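Local coordinates for protein putative anti-sigma factor antagonist TM_1081 (Thermotoga maritima, PDB 3F43) that probably acts as an anti-sigma factor antagonist, countering an anti-sigma factor and so releasing a sigma factor from inhibition, at residues N75-I80 with R107-Y112; F68-I73 with R98-T103. All coordinates share one frame; numbering follows the deposited sequence.

How the contacts relate
Helix 67-83 is the element that contacts 1 and 2 share: its first turns, F68-I73, meet the end of helix 94-102, and its middle, N75-I80, meets the chain entering strand 110-112. The contact centres lie about 11 Å apart, and they touch directly where I111 CD1 packs on L100 CD1 at 3.8 Å. L105, in the loop between R98-T103 and R107-Y112, is touched by L77 of contact 1 and by L70 and L100 of contact 2. F68 of one subunit packs on I108 of the other, so the dimer also connects them. S67, the phosphorylation site predicted from relatives and unmodified here, immediately precedes F68-I73.

Contact 1: N75-I80 with R107-Y112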
# COMPACT_ATOMS: atom_id res chain seq x y z
N ASN A 75 0.86 6.05 2.43
CA ASN A 75 0.64 6.68 3.72
C ASN A 75 1.20 8.09 3.76
O ASN A 75 0.59 9.01 4.33
CB ASN A 75 1.27 5.85 4.83
CG ASN A 75 0.42 4.66 5.20
OD1 ASN A 75 -0.80 4.71 5.16
ND2 ASN A 75 1.08 3.58 5.59
N ILE A 76 2.37 8.29 3.18
CA ILE A 76 2.97 9.63 3.09
C ILE A 76 2.11 10.58 2.25
O ILE A 76 1.84 11.73 2.63
CB ILE A 76 4.43 9.57 2.53
CG1 ILE A 76 5.33 8.83 3.50
CG2 ILE A 76 5.02 10.98 2.27
CD1 ILE A 76 6.68 8.43 2.88
N LEU A 77 1.68 10.05 1.12
CA LEU A 77 0.83 10.80 0.22
C LEU A 77 -0.46 11.25 0.91
O LEU A 77 -0.88 12.41 0.77
CB LEU A 77 0.48 9.96 -1.01
CG LEU A 77 -0.46 10.61 -2.01
CD1 LEU A 77 0.00 12.03 -2.49
CD2 LEU A 77 -0.63 9.68 -3.18
N LYS A 78 -1.09 10.34 1.65
CA LYS A 78 -2.31 10.64 2.39
C LYS A 78 -2.08 11.74 3.41
O LYS A 78 -2.86 12.67 3.51
CB LYS A 78 -2.85 9.39 3.09
CG LYS A 78 -3.52 8.41 2.16
CD LYS A 78 -3.74 7.01 2.82
CE LYS A 78 -4.73 7.01 3.95
NZ LYS A 78 -5.07 5.58 4.34
N SER A 79 -0.98 11.65 4.15
CA SER A 79 -0.69 12.66 5.17
C SER A 79 -0.50 14.02 4.52
O SER A 79 -1.05 15.04 4.96
CB SER A 79 0.56 12.27 5.96
OG SER A 79 0.92 13.30 6.84
N ILE A 80 0.34 14.04 3.47
CA ILE A 80 0.65 15.29 2.82
C ILE A 80 -0.59 15.93 2.11
O ILE A 80 -0.81 17.14 2.20
CB ILE A 80 1.88 15.18 1.88
CG1 ILE A 80 3.13 14.94 2.75
CG2 ILE A 80 2.04 16.42 1.03
CD1 ILE A 80 4.44 14.73 1.94
N ARG A 107 -0.88 8.80 -11.69
CA ARG A 107 -2.03 9.68 -11.88
C ARG A 107 -2.33 10.59 -10.67
O ARG A 107 -3.07 11.56 -10.82
CB ARG A 107 -3.28 8.86 -12.25
CG ARG A 107 -3.09 8.04 -13.51
CD ARG A 107 -4.29 7.13 -13.78
NE ARG A 107 -4.02 6.21 -14.89
CZ ARG A 107 -4.96 5.49 -15.51
NH1 ARG A 107 -6.25 5.56 -15.16
NH2 ARG A 107 -4.60 4.68 -16.51
N ILE A 108 -1.80 10.27 -9.50
CA ILE A 108 -2.14 10.95 -8.26
C ILE A 108 -0.98 11.56 -7.46
O ILE A 108 -1.21 12.21 -6.45
CB ILE A 108 -2.99 10.04 -7.34
CG1 ILE A 108 -2.26 8.76 -6.92
CG2 ILE A 108 -4.36 9.68 -8.04
CD1 ILE A 108 -2.92 8.01 -5.69
N VAL A 109 0.26 11.30 -7.89
CA VAL A 109 1.43 11.91 -7.26
C VAL A 109 2.35 12.38 -8.39
O VAL A 109 2.51 11.73 -9.42
CB VAL A 109 2.15 10.96 -6.27
CG1 VAL A 109 2.79 9.81 -6.99
CG2 VAL A 109 3.20 11.72 -5.41
N LYS A 110 2.94 13.56 -8.18
CA LYS A 110 3.92 14.11 -9.10
C LYS A 110 5.16 13.25 -9.11
O LYS A 110 5.61 12.79 -8.07
CB LYS A 110 4.30 15.55 -8.72
CG LYS A 110 3.21 16.56 -8.97
CD LYS A 110 3.06 16.86 -10.46
N ILE A 111 5.67 13.01 -10.30
CA ILE A 111 6.87 12.23 -10.51
C ILE A 111 7.78 12.99 -11.46
O ILE A 111 7.35 13.45 -12.54
CB ILE A 111 6.58 10.85 -11.13
CG1 ILE A 111 5.65 10.01 -10.25
CG2 ILE A 111 7.89 10.13 -11.43
CD1 ILE A 111 5.15 8.73 -10.92
N TYR A 112 9.04 13.18 -11.04
CA TYR A 112 9.99 13.94 -11.81
C TYR A 112 11.22 13.11 -12.06
O TYR A 112 11.61 12.31 -11.23
CB TYR A 112 10.39 15.25 -11.11
CG TYR A 112 9.23 16.18 -10.85
CD1 TYR A 112 8.69 16.95 -11.86
CD2 TYR A 112 8.67 16.28 -9.58
CE1 TYR A 112 7.61 17.79 -11.62
CE2 TYR A 112 7.59 17.10 -9.33
CZ TYR A 112 7.08 17.86 -10.34
OH TYR A 112 6.00 18.67 -10.08
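L77 and I108 make a small, wholly apolar contact, with V109 behind them, where the middle of helix 67-83 faces the turn leading into strand 110-112. The backbones come nearest at L77 and V109, whose CA atoms are 7.6 Å apart, and no hydrogen bond crosses the gap. L77 covers it with both branches of its fork. CD2 meets CD1 of I108 at 3.8 Å, the two side chains crossing at about a right angle, so that methyl end meets methyl end without the chains lying alongside each other. CD1 lies over the junction of the two residues, 4.1 Å from O of I108 and 4.3 Å from CG2 of V109. The fork reaches this far because CG of L77 stands anti to the backbone N (chi1 177°). On I108, CG1 sits between the backbone N and the carbonyl carbon (chi1 61°), which carries CD1 toward the helix. Deeper in, V109, I76 and I80 all rest on F87 of strand 86-90, while on the outer side I108 packs on F68 of the second subunit. The helix between strands 54-58 and 86-90 thus covers the lead-in to strand 110-112, the parallel neighbour of 86-90 at the sheet edge, the two brought together on one face by the alternating strands and helices of the SpoIIAA-like STAS fold.

Contact 2: F68-I73 with R98-T103; sequences FSLGVI and RVLSLT
Two helical segments face each other here, F68-I73 near the start of helix 67-83 and R98-T103 at the end of helix 94-102. Their CA atoms come nearest at L70 and L100, 8.7 Å apart, and the helical backbone ends at L102, T103 being the first residue beyond it. At that distance side chains must do the joining, and L70 does most of it. Its CD1 lies 3.7 Å from CG1 of V99, the two side chains meeting at a slant, and it also meets CG2 of T103, tip to tip, at 4.0 Å. The other branch, CD2, is turned to CD2 of L100, more loosely at 4.4 Å. V99 presents CG1 because that methyl stands anti to the backbone N (chi1 165°). In the STAS fold both helices are crossover connections between parallel strands, and here they pack on one face of the sheet: I73 rests on F87 and L100 on L89, alternate residues of strand 86-90. T103 is held from behind. Its OG1 donates to O of V99 at 2.9 Å, tilted 28° from the carbonyl plane, while its backbone N reaches the same oxygen from the opposite face at 3.0 Å. The two bonds together grip the V99 carbonyl oxygen, and the one from OG1 ties the hydroxyl back to the last helical turn, with CG2 the branch that meets L70. Replacing T103 with an alanine removes OG1 and CG2 together, which would probably cost the V99 carbonyl its second donor and open a gap beside L70 CD1. Across the dimer interface, L70 of the second subunit packs against both L70 and T103, and L102 meets its own counterpart there.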
# COMPACT_ATOMS: atom_id res chain seq x y z
N PHE A 68 4.63 -3.40 0.24
CA PHE A 68 4.88 -2.70 1.49
C PHE A 68 5.49 -1.34 1.29
O PHE A 68 5.04 -0.36 1.93
CB PHE A 68 5.75 -3.56 2.45
CG PHE A 68 4.97 -4.58 3.21
CD1 PHE A 68 4.33 -5.62 2.56
CD2 PHE A 68 4.90 -4.52 4.58
CE1 PHE A 68 3.59 -6.54 3.27
CE2 PHE A 68 4.20 -5.46 5.30
CZ PHE A 68 3.53 -6.47 4.65
N SER A 69 6.43 -1.21 0.37
CA SER A 69 6.99 0.14 0.13
C SER A 69 5.93 1.02 -0.56
O SER A 69 5.83 2.23 -0.30
CB SER A 69 8.35 0.13 -0.58
OG SER A 69 8.57 -0.95 -1.48
N LEU A 70 5.07 0.42 -1.38
CA LEU A 70 3.96 1.18 -1.94
C LEU A 70 3.02 1.66 -0.84
O LEU A 70 2.54 2.80 -0.87
CB LEU A 70 3.13 0.37 -2.93
CG LEU A 70 3.57 0.38 -4.37
CD1 LEU A 70 2.71 -0.64 -5.15
CD2 LEU A 70 3.46 1.82 -4.95
N GLY A 71 2.72 0.81 0.14
CA GLY A 71 1.86 1.21 1.24
C GLY A 71 2.44 2.40 2.00
O GLY A 71 1.70 3.32 2.40
N VAL A 72 3.75 2.42 2.17
CA VAL A 72 4.43 3.56 2.81
C VAL A 72 4.28 4.84 1.98
O VAL A 72 3.93 5.91 2.51
CB VAL A 72 5.85 3.23 3.19
CG1 VAL A 72 6.60 4.52 3.62
CG2 VAL A 72 5.78 2.13 4.32
N ILE A 73 4.50 4.73 0.66
CA ILE A 73 4.31 5.86 -0.23
C ILE A 73 2.88 6.41 -0.13
O ILE A 73 2.66 7.63 -0.02
CB ILE A 73 4.67 5.48 -1.66
CG1 ILE A 73 6.19 5.25 -1.73
CG2 ILE A 73 4.21 6.54 -2.66
CD1 ILE A 73 6.65 4.68 -3.07
N ARG A 98 7.37 1.15 -13.71
CA ARG A 98 6.35 0.21 -14.21
C ARG A 98 5.31 -0.08 -13.13
O ARG A 98 4.11 -0.11 -13.40
CB ARG A 98 7.03 -1.08 -14.68
CG ARG A 98 6.12 -2.10 -15.34
CD ARG A 98 6.96 -3.14 -16.08
NE ARG A 98 7.65 -2.56 -17.25
CZ ARG A 98 8.98 -2.35 -17.37
NH1 ARG A 98 9.85 -2.69 -16.42
NH2 ARG A 98 9.44 -1.80 -18.49
N VAL A 99 5.77 -0.24 -11.88
CA VAL A 99 4.85 -0.46 -10.77
C VAL A 99 4.01 0.80 -10.55
O VAL A 99 2.80 0.69 -10.33
CB VAL A 99 5.58 -0.91 -9.49
CG1 VAL A 99 4.65 -0.79 -8.24
CG2 VAL A 99 6.13 -2.34 -9.69
N LEU A 100 4.64 1.98 -10.60
CA LEU A 100 3.93 3.26 -10.37
C LEU A 100 2.84 3.47 -11.41
O LEU A 100 1.78 3.99 -11.12
CB LEU A 100 4.92 4.44 -10.37
CG LEU A 100 5.96 4.49 -9.25
CD1 LEU A 100 6.94 5.68 -9.46
CD2 LEU A 100 5.33 4.55 -7.84
N SER A 101 3.13 3.06 -12.65
CA SER A 101 2.16 3.12 -13.76
C SER A 101 1.00 2.14 -13.62
O SER A 101 -0.17 2.51 -13.72
CB SER A 101 2.89 2.86 -15.07
OG SER A 101 2.02 2.93 -16.19
N LEU A 102 1.35 0.87 -13.41
CA LEU A 102 0.34 -0.16 -13.34
C LEU A 102 -0.59 -0.00 -12.14
O LEU A 102 -1.75 -0.46 -12.19
CB LEU A 102 0.96 -1.56 -13.40
CG LEU A 102 1.50 -2.05 -14.73
CD1 LEU A 102 2.04 -3.48 -14.55
CD2 LEU A 102 0.42 -2.00 -15.81
N THR A 103 -0.12 0.62 -11.06
CA THR A 103 -0.96 0.87 -9.89
C THR A 103 -1.60 2.26 -9.90
O THR A 103 -2.22 2.66 -8.94
CB THR A 103 -0.15 0.73 -8.59
OG1 THR A 103 0.85 1.78 -8.54
CG2 THR A 103 0.55 -0.63 -8.50